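Local atomic coordinates of internalin (Listeria monocytogenes serotype 4b, PDB entry 4FMZ), a protein that probably mediates adhesion to or invasion of host cells, as an internalin-family protein built around a curved leucine-rich-repeat solenoid. Residues A10-I15 against G24-L29; A19-G24 against A57-I62; G61-T66 against I81-N86. One frame throughout, in Å; residues are numbered along the deposited sequence.

Contact 1: A10-I15 against G24-L29; sequences APINQI and GIRAVL
I12 meets the helix 19-29 with both arms of its branched side chain, one against I25 and the other against R26. The contact is apolar. I12 CG2 lies 3.9 Å from I25 CG2 and equally far from I25 CB, so a methyl group rests against the branch point of the facing isoleucine, and the two side chains run at a slant to each other. The second arm reaches further: I12 CG1 lies anti to the carbonyl carbon (chi1 -65°), and a nearly straight chi2 of 165° carries CD1 over the helix backbone, to 3.8 Å from R26 CA and 4.1 Å from R26 CB. The arginine thus offers only the root of its side chain. I25 turns its CG2 to I12, while its CG1-CD1 arm leads elsewhere.

Polar groups serve the two helices separately, without a hydrogen bond between the segments. P11, at the N-cap position, takes Q14 N on its carbonyl O at 2.9 Å and I15 N at 3.3 Å, closing the short helix 12-15. In the other helix V28 N bonds G24 O at 3.0 Å. The guanidinium of R26 leads off to E23, with which NH2 forms a salt bridge, and NH1 bonds the carbonyl O of K31; the charged end lies away from the isoleucine pair.

Packing of this kind, helix 12-15 on helix 19-29, is consistent with the small helical cap that precedes the repeats in internalins. Strand 10-11 pairs antiparallel with strand 37-38, whose V38 also touches I12 and L29. I25 and V28 also reach L49 on strand 48-50, the outermost strand of the parallel solenoid array at this end of the chain.

Contact 2: A19-G24 against A57-I62; sequences ADLAEG and ASIQGI
L21 points its isobutyl group from the helix 19-29 at the backbone of S58-I59-Q60, joining the N-terminal helical cap to the beginning of the leucine-rich-repeat solenoid, in the loop between strands 48-50 and 70-72. The side chain stands out from its helix: CG is anti to the backbone N (chi1 -175°), and a chi2 of 53° sends CD2 forward as the leading methyl. That one atom does the touching. It ends 3.6 Å from I59 CA and 3.8 Å from S58 O, with Q60 O a looser neighbour at 4.2 Å from the same CD2. I59 meets it with CA and CB, since the rest of its side chain leads away to L84 in the next loop; the leucine therefore packs on main chain more than on another side chain. L21 also touches F16 and L49.

The surface it meets is a type II turn from I59 to I62, closed by I62 N to I59 O at 3.1 Å. G61 has a positive phi (106°), where a side chain would press on the carbonyl O of Q60. D18 ties the two segments from outside, its OD2 accepting from L21 N and its OD1 from A57 N.

To one side of the leucine, S58 holds its own small polar network. S58 OG accepts from Q60 N in an ST turn, and the same hydroxyl donates to the side-chain amide of Q60, with S58 OG to Q60 OE1 at 2.6 Å.

Contact 3: G61-T66 against I81-N86; sequences GIEYLT and ISPLSN
I62 and L84 meet through single methyl groups on the buried side of this contact, I62 CG2 lying 3.8 Å from L84 CD2, with the two side chains slanting across each other. The same I62 methyl is also 3.8 Å from P83 CB and 3.8 Å from P83 O, so it sits in a notch formed by the proline ring, its carbonyl and the leucine tip. With I62 CG1 at chi1 -150°, CG2 falls between the backbone N and the carbonyl carbon, aimed at the 81-86 segment. L84 starts out turned from I62 at its CB, yet its branched end comes back within reach. Inward, I62 touches L49 and L71, and L84 touches L71.

The segments are successive 3-10 turns, 62-64 and 82-84, on the convex side of the solenoid, opposite its parallel strands. I62 and L84 are 22 residues apart, the repeat length usual for internalins, and so take equivalent places in neighbouring coils. Each turn closes on itself, Y64 N bonding G61 O and L84 N bonding I81 O.

The outer side is more polar and partly open to solvent, though no less close. P83 is partly exposed here, and E63 crosses it at a slant, its CB 3.5 Å from the carbonyl P83 O and its OE1 3.5 Å from the ring atom P83 CB. The glutamate does not stretch outward but folds back on its own turn, bent at chi2, and OE1 accepts from G61 N at 2.8 Å. That N-H arrives on the syn side, 30° out of the carboxylate plane, with a bent N-H...O angle of 138°.

The three contacts pass from cap to solenoid. Contact 1 lies inside the helical cap and is buried and apolar; contact 2 uses the same helix 19-29 to meet the loop that follows strand 48-50; contact 3 sets that loop against its counterpart one repeat on, and both later contacts are partly buried. Contacts 1 and 2 share G24, and I12 CG2 packs against A22 O on the same helix. Contacts 2 and 3 share G61 and I62, with Q60 N near P83 CG. Isoleucine and leucine methyls carry all three, but helix meets helix in the first, a leucine methyl meets mostly main chain in the second, and proline and glutamate join in the third.

Contact 1: A10-I15 against G24-L29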
ATOM      1  N   ALA A  10      15.640   2.265 -39.206  1.00 25.81           N
ATOM      2  CA  ALA A  10      14.332   2.634 -39.711  1.00 25.16           C
ATOM      3  C   ALA A  10      13.777   3.859 -38.979  1.00 27.23           C
ATOM      4  O   ALA A  10      14.199   4.127 -37.851  1.00 26.69           O
ATOM      5  CB  ALA A  10      13.367   1.454 -39.564  1.00 25.30           C
ATOM      6  N   PRO A  11      12.837   4.610 -39.594  1.00 23.89           N
ATOM      7  CA  PRO A  11      12.227   5.752 -38.879  1.00 23.47           C
ATOM      8  C   PRO A  11      11.545   5.319 -37.578  1.00 27.35           C
ATOM      9  O   PRO A  11      10.968   4.225 -37.512  1.00 25.71           O
ATOM     10  CB  PRO A  11      11.199   6.284 -39.884  1.00 25.28           C
ATOM     11  CG  PRO A  11      11.713   5.829 -41.227  1.00 28.99           C
ATOM     12  CD  PRO A  11      12.255   4.459 -40.942  1.00 24.91           C
ATOM     13  N   ILE A  12      11.639   6.165 -36.535  1.00 25.16           N
ATOM     14  CA  ILE A  12      11.006   5.915 -35.231  1.00 24.76           C
ATOM     15  C   ILE A  12       9.520   5.544 -35.420  1.00 30.59           C
ATOM     16  O   ILE A  12       9.070   4.564 -34.821  1.00 31.33           O
ATOM     17  CB  ILE A  12      11.155   7.135 -34.252  1.00 27.07           C
ATOM     18  CG1 ILE A  12      12.623   7.394 -33.885  1.00 26.80           C
ATOM     19  CG2 ILE A  12      10.309   6.943 -32.964  1.00 27.32           C
ATOM     20  CD1 ILE A  12      12.947   8.753 -33.243  1.00 27.12           C
ATOM     21  N   ASN A  13       8.778   6.298 -36.256  1.00 27.15           N
ATOM     22  CA  ASN A  13       7.343   6.058 -36.427  1.00 27.81           C
ATOM     23  C   ASN A  13       7.026   4.821 -37.314  1.00 31.13           C
ATOM     24  O   ASN A  13       5.851   4.479 -37.471  1.00 31.91           O
ATOM     25  CB  ASN A  13       6.616   7.305 -36.921  1.00 29.29           C
ATOM     26  CG  ASN A  13       6.994   7.745 -38.313  1.00 39.93           C
ATOM     27  OD1 ASN A  13       7.958   7.270 -38.917  1.00 28.67           O
ATOM     28  ND2 ASN A  13       6.236   8.684 -38.839  1.00 32.61           N
ATOM     29  N   GLN A  14       8.066   4.159 -37.878  1.00 27.60           N
ATOM     30  CA  GLN A  14       7.916   2.889 -38.603  1.00 27.18           C
ATOM     31  C   GLN A  14       7.982   1.733 -37.602  1.00 30.58           C
ATOM     32  O   GLN A  14       7.302   0.715 -37.775  1.00 30.90           O
ATOM     33  CB  GLN A  14       8.996   2.706 -39.685  1.00 28.57           C
ATOM     34  CG  GLN A  14       8.935   1.358 -40.423  1.00 29.76           C
ATOM     35  CD  GLN A  14      10.067   1.164 -41.407  1.00 43.27           C
ATOM     36  OE1 GLN A  14      10.295   1.983 -42.299  1.00 38.06           O
ATOM     37  NE2 GLN A  14      10.770   0.049 -41.301  1.00 35.10           N
ATOM     38  N   ILE A  15       8.868   1.868 -36.599  1.00 25.78           N
ATOM     39  CA  ILE A  15       9.133   0.847 -35.583  1.00 24.87           C
ATOM     40  C   ILE A  15       8.079   0.932 -34.470  1.00 29.58           C
ATOM     41  O   ILE A  15       7.608  -0.107 -33.997  1.00 29.46           O
ATOM     42  CB  ILE A  15      10.590   1.002 -35.034  1.00 27.52           C
ATOM     43  CG1 ILE A  15      11.674   0.856 -36.143  1.00 28.86           C
ATOM     44  CG2 ILE A  15      10.858   0.066 -33.857  1.00 28.36           C
ATOM     45  CD1 ILE A  15      11.815  -0.599 -36.855  1.00 33.23           C
ATOM     46  N   GLY A  24       7.965   9.514 -27.221  1.00 27.39           N
ATOM     47  CA  GLY A  24       8.841   9.206 -26.095  1.00 26.81           C
ATOM     48  C   GLY A  24      10.211   8.721 -26.514  1.00 30.11           C
ATOM     49  O   GLY A  24      11.207   9.037 -25.855  1.00 30.22           O
ATOM     50  N   ILE A  25      10.265   7.923 -27.606  1.00 25.39           N
ATOM     51  CA  ILE A  25      11.514   7.429 -28.194  1.00 24.62           C
ATOM     52  C   ILE A  25      12.286   8.625 -28.782  1.00 28.64           C
ATOM     53  O   ILE A  25      13.486   8.755 -28.532  1.00 28.20           O
ATOM     54  CB  ILE A  25      11.259   6.295 -29.245  1.00 26.72           C
ATOM     55  CG1 ILE A  25      10.594   5.049 -28.587  1.00 26.07           C
ATOM     56  CG2 ILE A  25      12.549   5.890 -29.985  1.00 26.26           C
ATOM     57  CD1 ILE A  25      11.425   4.294 -27.503  1.00 26.93           C
ATOM     58  N   ARG A  26      11.589   9.502 -29.545  1.00 25.22           N
ATOM     59  CA  ARG A  26      12.169  10.720 -30.128  1.00 25.34           C
ATOM     60  C   ARG A  26      12.778  11.594 -29.029  1.00 30.07           C
ATOM     61  O   ARG A  26      13.932  12.001 -29.155  1.00 28.67           O
ATOM     62  CB  ARG A  26      11.101  11.515 -30.909  1.00 24.53           C
ATOM     63  CG  ARG A  26      11.674  12.749 -31.624  1.00 27.53           C
ATOM     64  CD  ARG A  26      10.755  13.970 -31.617  1.00 34.11           C
ATOM     65  NE  ARG A  26      10.303  14.410 -30.285  1.00 30.27           N
ATOM     66  CZ  ARG A  26      11.017  15.127 -29.414  1.00 44.78           C
ATOM     67  NH1 ARG A  26      12.270  15.460 -29.686  1.00 37.49           N
ATOM     68  NH2 ARG A  26      10.485  15.503 -28.261  1.00 31.01           N
ATOM     69  N   ALA A  27      12.017  11.820 -27.929  1.00 27.68           N
ATOM     70  CA  ALA A  27      12.438  12.652 -26.804  1.00 28.27           C
ATOM     71  C   ALA A  27      13.646  12.076 -26.066  1.00 31.63           C
ATOM     72  O   ALA A  27      14.573  12.836 -25.782  1.00 31.98           O
ATOM     73  CB  ALA A  27      11.286  12.866 -25.833  1.00 28.59           C
ATOM     74  N   VAL A  28      13.664  10.759 -25.769  1.00 28.49           N
ATOM     75  CA  VAL A  28      14.781  10.159 -25.037  1.00 27.96           C
ATOM     76  C   VAL A  28      16.075  10.178 -25.891  1.00 31.97           C
ATOM     77  O   VAL A  28      17.153  10.369 -25.329  1.00 32.15           O
ATOM     78  CB  VAL A  28      14.459   8.749 -24.456  1.00 31.42           C
ATOM     79  CG1 VAL A  28      14.397   7.664 -25.536  1.00 31.12           C
ATOM     80  CG2 VAL A  28      15.427   8.364 -23.339  1.00 31.55           C
ATOM     81  N   LEU A  29      15.969  10.021 -27.225  1.00 28.19           N
ATOM     82  CA  LEU A  29      17.139  10.016 -28.101  1.00 28.66           C
ATOM     83  C   LEU A  29      17.481  11.422 -28.626  1.00 33.85           C
ATOM     84  O   LEU A  29      18.459  11.577 -29.358  1.00 33.35           O
ATOM     85  CB  LEU A  29      16.918   9.037 -29.268  1.00 29.15           C
ATOM     86  CG  LEU A  29      16.930   7.534 -28.913  1.00 32.99           C
ATOM     87  CD1 LEU A  29      16.314   6.710 -30.024  1.00 32.75           C
ATOM     88  CD2 LEU A  29      18.344   7.017 -28.601  1.00 36.43           C
TER

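Contact 2: A19-G24 against A57-I62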
ATOM      1  N   ALA A  19       1.729   6.828 -31.695  1.00 26.84           N
ATOM      2  CA  ALA A  19       2.206   8.211 -31.734  1.00 26.93           C
ATOM      3  C   ALA A  19       2.848   8.664 -30.414  1.00 29.57           C
ATOM      4  O   ALA A  19       3.904   9.285 -30.464  1.00 29.67           O
ATOM      5  CB  ALA A  19       1.063   9.148 -32.105  1.00 28.00           C
ATOM      6  N   ASP A  20       2.240   8.351 -29.252  1.00 25.53           N
ATOM      7  CA  ASP A  20       2.785   8.770 -27.959  1.00 25.36           C
ATOM      8  C   ASP A  20       4.068   8.015 -27.609  1.00 30.00           C
ATOM      9  O   ASP A  20       5.023   8.644 -27.147  1.00 30.23           O
ATOM     10  CB  ASP A  20       1.753   8.658 -26.850  1.00 26.91           C
ATOM     11  CG  ASP A  20       0.689   9.745 -26.941  1.00 37.27           C
ATOM     12  OD1 ASP A  20       0.960  10.805 -27.558  1.00 37.18           O
ATOM     13  OD2 ASP A  20      -0.406   9.544 -26.401  1.00 36.42           O
ATOM     14  N   LEU A  21       4.121   6.703 -27.881  1.00 25.38           N
ATOM     15  CA  LEU A  21       5.341   5.938 -27.657  1.00 24.19           C
ATOM     16  C   LEU A  21       6.461   6.427 -28.610  1.00 28.61           C
ATOM     17  O   LEU A  21       7.588   6.623 -28.156  1.00 27.93           O
ATOM     18  CB  LEU A  21       5.102   4.444 -27.825  1.00 23.80           C
ATOM     19  CG  LEU A  21       6.298   3.516 -27.495  1.00 27.42           C
ATOM     20  CD1 LEU A  21       6.877   3.781 -26.087  1.00 27.40           C
ATOM     21  CD2 LEU A  21       5.881   2.102 -27.599  1.00 24.65           C
ATOM     22  N   ALA A  22       6.138   6.687 -29.895  1.00 25.72           N
ATOM     23  CA  ALA A  22       7.119   7.202 -30.869  1.00 26.38           C
ATOM     24  C   ALA A  22       7.685   8.547 -30.375  1.00 29.75           C
ATOM     25  O   ALA A  22       8.895   8.736 -30.409  1.00 28.03           O
ATOM     26  CB  ALA A  22       6.481   7.359 -32.243  1.00 27.76           C
ATOM     27  N   GLU A  23       6.816   9.425 -29.812  1.00 26.52           N
ATOM     28  CA  GLU A  23       7.225  10.712 -29.241  1.00 26.92           C
ATOM     29  C   GLU A  23       8.205  10.512 -28.068  1.00 30.80           C
ATOM     30  O   GLU A  23       9.192  11.233 -27.986  1.00 31.08           O
ATOM     31  CB  GLU A  23       6.004  11.551 -28.814  1.00 28.14           C
ATOM     32  CG  GLU A  23       6.293  12.839 -28.053  1.00 36.46           C
ATOM     33  CD  GLU A  23       7.286  13.823 -28.639  1.00 52.36           C
ATOM     34  OE1 GLU A  23       7.459  13.859 -29.881  1.00 44.59           O
ATOM     35  OE2 GLU A  23       7.875  14.583 -27.840  1.00 46.45           O
ATOM     36  N   GLY A  24       7.965   9.514 -27.221  1.00 27.39           N
ATOM     37  CA  GLY A  24       8.841   9.206 -26.095  1.00 26.81           C
ATOM     38  C   GLY A  24      10.211   8.721 -26.514  1.00 30.11           C
ATOM     39  O   GLY A  24      11.207   9.037 -25.855  1.00 30.22           O
ATOM     40  N   ALA A  57      -1.520   3.352 -26.706  1.00 27.09           N
ATOM     41  CA  ALA A  57      -2.501   2.281 -26.912  1.00 26.57           C
ATOM     42  C   ALA A  57      -1.841   0.993 -27.432  1.00 31.16           C
ATOM     43  O   ALA A  57      -2.472  -0.060 -27.414  1.00 31.52           O
ATOM     44  CB  ALA A  57      -3.586   2.739 -27.878  1.00 27.26           C
ATOM     45  N   SER A  58      -0.589   1.076 -27.897  1.00 27.02           N
ATOM     46  CA  SER A  58       0.191  -0.068 -28.376  1.00 26.27           C
ATOM     47  C   SER A  58       1.660   0.140 -28.018  1.00 28.24           C
ATOM     48  O   SER A  58       2.177   1.245 -28.174  1.00 26.75           O
ATOM     49  CB  SER A  58       0.038  -0.241 -29.891  1.00 29.36           C
ATOM     50  OG  SER A  58       0.903  -1.257 -30.377  1.00 32.72           O
ATOM     51  N   ILE A  59       2.327  -0.905 -27.547  1.00 25.15           N
ATOM     52  CA  ILE A  59       3.744  -0.807 -27.203  1.00 23.93           C
ATOM     53  C   ILE A  59       4.578  -1.583 -28.239  1.00 26.53           C
ATOM     54  O   ILE A  59       5.756  -1.858 -28.003  1.00 25.88           O
ATOM     55  CB  ILE A  59       4.053  -1.192 -25.716  1.00 26.33           C
ATOM     56  CG1 ILE A  59       3.634  -2.634 -25.389  1.00 25.84           C
ATOM     57  CG2 ILE A  59       3.412  -0.171 -24.757  1.00 26.83           C
ATOM     58  CD1 ILE A  59       4.301  -3.250 -24.213  1.00 26.38           C
ATOM     59  N   GLN A  60       3.981  -1.871 -29.424  1.00 23.20           N
ATOM     60  CA  GLN A  60       4.699  -2.527 -30.525  1.00 23.04           C
ATOM     61  C   GLN A  60       5.937  -1.692 -30.866  1.00 25.87           C
ATOM     62  O   GLN A  60       5.848  -0.454 -30.932  1.00 25.53           O
ATOM     63  CB  GLN A  60       3.794  -2.732 -31.756  1.00 24.13           C
ATOM     64  CG  GLN A  60       2.715  -3.799 -31.523  1.00 29.48           C
ATOM     65  CD  GLN A  60       1.577  -3.693 -32.507  1.00 38.68           C
ATOM     66  OE1 GLN A  60       0.848  -2.701 -32.559  1.00 36.38           O
ATOM     67  NE2 GLN A  60       1.395  -4.723 -33.311  1.00 31.42           N
ATOM     68  N   GLY A  61       7.077  -2.374 -30.988  1.00 21.71           N
ATOM     69  CA  GLY A  61       8.385  -1.780 -31.261  1.00 22.37           C
ATOM     70  C   GLY A  61       9.290  -1.747 -30.049  1.00 27.18           C
ATOM     71  O   GLY A  61      10.515  -1.751 -30.205  1.00 26.24           O
ATOM     72  N   ILE A  62       8.702  -1.735 -28.820  1.00 24.70           N
ATOM     73  CA  ILE A  62       9.472  -1.693 -27.566  1.00 24.03           C
ATOM     74  C   ILE A  62      10.394  -2.914 -27.431  1.00 27.30           C
ATOM     75  O   ILE A  62      11.412  -2.829 -26.737  1.00 27.83           O
ATOM     76  CB  ILE A  62       8.573  -1.494 -26.314  1.00 26.52           C
ATOM     77  CG1 ILE A  62       9.353  -0.732 -25.220  1.00 27.18           C
ATOM     78  CG2 ILE A  62       7.961  -2.828 -25.789  1.00 26.87           C
ATOM     79  CD1 ILE A  62       8.506  -0.045 -24.184  1.00 34.54           C
TER

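Contact 3: G61-T66 against I81-N86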
ATOM      1  N   GLY A  61       7.077  -2.374 -30.988  1.00 21.71           N
ATOM      2  CA  GLY A  61       8.385  -1.780 -31.261  1.00 22.37           C
ATOM      3  C   GLY A  61       9.290  -1.747 -30.049  1.00 27.18           C
ATOM      4  O   GLY A  61      10.515  -1.751 -30.205  1.00 26.24           O
ATOM      5  N   ILE A  62       8.702  -1.735 -28.820  1.00 24.70           N
ATOM      6  CA  ILE A  62       9.472  -1.693 -27.566  1.00 24.03           C
ATOM      7  C   ILE A  62      10.394  -2.914 -27.431  1.00 27.30           C
ATOM      8  O   ILE A  62      11.412  -2.829 -26.737  1.00 27.83           O
ATOM      9  CB  ILE A  62       8.573  -1.494 -26.314  1.00 26.52           C
ATOM     10  CG1 ILE A  62       9.353  -0.732 -25.220  1.00 27.18           C
ATOM     11  CG2 ILE A  62       7.961  -2.828 -25.789  1.00 26.87           C
ATOM     12  CD1 ILE A  62       8.506  -0.045 -24.184  1.00 34.54           C
ATOM     13  N   GLU A  63      10.073  -4.010 -28.148  1.00 24.28           N
ATOM     14  CA  GLU A  63      10.883  -5.226 -28.146  1.00 25.33           C
ATOM     15  C   GLU A  63      12.333  -4.970 -28.658  1.00 29.65           C
ATOM     16  O   GLU A  63      13.193  -5.800 -28.378  1.00 28.28           O
ATOM     17  CB  GLU A  63      10.199  -6.377 -28.925  1.00 27.21           C
ATOM     18  CG  GLU A  63      10.010  -6.151 -30.419  1.00 34.12           C
ATOM     19  CD  GLU A  63       8.813  -5.340 -30.887  1.00 47.45           C
ATOM     20  OE1 GLU A  63       8.075  -4.796 -30.034  1.00 31.29           O
ATOM     21  OE2 GLU A  63       8.628  -5.232 -32.122  1.00 42.73           O
ATOM     22  N   TYR A  64      12.618  -3.811 -29.332  1.00 26.55           N
ATOM     23  CA  TYR A  64      13.968  -3.450 -29.812  1.00 27.07           C
ATOM     24  C   TYR A  64      14.856  -2.807 -28.740  1.00 30.21           C
ATOM     25  O   TYR A  64      16.080  -2.684 -28.927  1.00 30.55           O
ATOM     26  CB  TYR A  64      13.892  -2.506 -31.006  1.00 29.04           C
ATOM     27  CG  TYR A  64      13.391  -3.195 -32.247  1.00 31.36           C
ATOM     28  CD1 TYR A  64      14.200  -4.090 -32.948  1.00 34.18           C
ATOM     29  CD2 TYR A  64      12.103  -2.970 -32.719  1.00 31.82           C
ATOM     30  CE1 TYR A  64      13.759  -4.697 -34.117  1.00 35.37           C
ATOM     31  CE2 TYR A  64      11.644  -3.579 -33.878  1.00 33.36           C
ATOM     32  CZ  TYR A  64      12.482  -4.438 -34.576  1.00 41.59           C
ATOM     33  OH  TYR A  64      12.035  -5.076 -35.691  1.00 41.69           O
ATOM     34  N   LEU A  65      14.237  -2.402 -27.622  1.00 26.53           N
ATOM     35  CA  LEU A  65      14.954  -1.806 -26.499  1.00 26.64           C
ATOM     36  C   LEU A  65      15.470  -2.943 -25.610  1.00 31.43           C
ATOM     37  O   LEU A  65      15.085  -3.058 -24.451  1.00 31.38           O
ATOM     38  CB  LEU A  65      14.009  -0.840 -25.741  1.00 25.82           C
ATOM     39  CG  LEU A  65      13.937   0.608 -26.254  1.00 31.17           C
ATOM     40  CD1 LEU A  65      13.483   0.690 -27.712  1.00 31.81           C
ATOM     41  CD2 LEU A  65      13.011   1.422 -25.412  1.00 29.86           C
ATOM     42  N   THR A  66      16.348  -3.797 -26.172  1.00 29.84           N
ATOM     43  CA  THR A  66      16.862  -4.994 -25.516  1.00 30.33           C
ATOM     44  C   THR A  66      17.660  -4.703 -24.242  1.00 34.16           C
ATOM     45  O   THR A  66      17.709  -5.589 -23.389  1.00 33.82           O
ATOM     46  CB  THR A  66      17.656  -5.846 -26.489  1.00 38.47           C
ATOM     47  OG1 THR A  66      18.664  -5.043 -27.104  1.00 35.85           O
ATOM     48  CG2 THR A  66      16.770  -6.487 -27.541  1.00 35.99           C
ATOM     49  N   ILE A  81       0.445  -6.220 -23.604  1.00 28.94           N
ATOM     50  CA  ILE A  81       1.843  -6.029 -23.205  1.00 27.84           C
ATOM     51  C   ILE A  81       2.762  -7.131 -23.781  1.00 30.58           C
ATOM     52  O   ILE A  81       3.911  -7.213 -23.340  1.00 28.89           O
ATOM     53  CB  ILE A  81       2.028  -5.873 -21.660  1.00 30.45           C
ATOM     54  CG1 ILE A  81       1.351  -7.000 -20.867  1.00 30.40           C
ATOM     55  CG2 ILE A  81       1.544  -4.491 -21.188  1.00 29.75           C
ATOM     56  CD1 ILE A  81       2.007  -7.300 -19.543  1.00 35.75           C
ATOM     57  N   SER A  82       2.283  -7.938 -24.788  1.00 27.80           N
ATOM     58  CA  SER A  82       3.089  -9.000 -25.409  0.50 28.34           C
ATOM     59  C   SER A  82       4.458  -8.476 -25.934  1.00 31.15           C
ATOM     60  O   SER A  82       5.434  -9.195 -25.775  1.00 30.90           O
ATOM     61  CB  SER A  82       2.328  -9.717 -26.522  0.50 32.40           C
ATOM     62  OG  SER A  82       1.811  -8.824 -27.493  0.50 40.55           O
ATOM     63  N   PRO A  83       4.621  -7.222 -26.480  1.00 27.34           N
ATOM     64  CA  PRO A  83       5.975  -6.797 -26.922  1.00 27.34           C
ATOM     65  C   PRO A  83       7.023  -6.720 -25.790  1.00 31.03           C
ATOM     66  O   PRO A  83       8.207  -6.602 -26.095  1.00 28.51           O
ATOM     67  CB  PRO A  83       5.732  -5.405 -27.530  1.00 27.89           C
ATOM     68  CG  PRO A  83       4.304  -5.412 -27.907  1.00 31.23           C
ATOM     69  CD  PRO A  83       3.639  -6.164 -26.799  1.00 27.04           C
ATOM     70  N   LEU A  84       6.608  -6.812 -24.498  1.00 28.26           N
ATOM     71  CA  LEU A  84       7.555  -6.800 -23.374  1.00 28.39           C
ATOM     72  C   LEU A  84       8.184  -8.171 -23.116  1.00 31.39           C
ATOM     73  O   LEU A  84       9.166  -8.246 -22.373  1.00 30.89           O
ATOM     74  CB  LEU A  84       6.864  -6.359 -22.053  1.00 28.43           C
ATOM     75  CG  LEU A  84       6.398  -4.917 -21.907  1.00 32.05           C
ATOM     76  CD1 LEU A  84       5.842  -4.665 -20.518  1.00 30.93           C
ATOM     77  CD2 LEU A  84       7.514  -3.938 -22.200  1.00 35.08           C
ATOM     78  N   SER A  85       7.589  -9.251 -23.677  1.00 28.47           N
ATOM     79  CA  SER A  85       7.901 -10.658 -23.377  1.00 29.68           C
ATOM     80  C   SER A  85       9.392 -11.048 -23.392  1.00 35.23           C
ATOM     81  O   SER A  85       9.767 -11.917 -22.608  1.00 34.88           O
ATOM     82  CB  SER A  85       7.120 -11.611 -24.274  1.00 33.70           C
ATOM     83  OG  SER A  85       7.598 -11.587 -25.610  1.00 44.51           O
ATOM     84  N   ASN A  86      10.227 -10.432 -24.235  1.00 32.39           N
ATOM     85  CA  ASN A  86      11.650 -10.788 -24.283  1.00 32.61           C
ATOM     86  C   ASN A  86      12.557  -9.696 -23.675  1.00 34.79           C
ATOM     87  O   ASN A  86      13.780  -9.794 -23.777  1.00 34.75           O
ATOM     88  CB  ASN A  86      12.065 -11.099 -25.721  1.00 35.19           C
ATOM     89  CG  ASN A  86      11.832 -12.532 -26.112  1.00 68.19           C
ATOM     90  OD1 ASN A  86      10.696 -12.973 -26.312  1.00 61.19           O
ATOM     91  ND2 ASN A  86      12.912 -13.290 -26.243  1.00 67.16           N
TER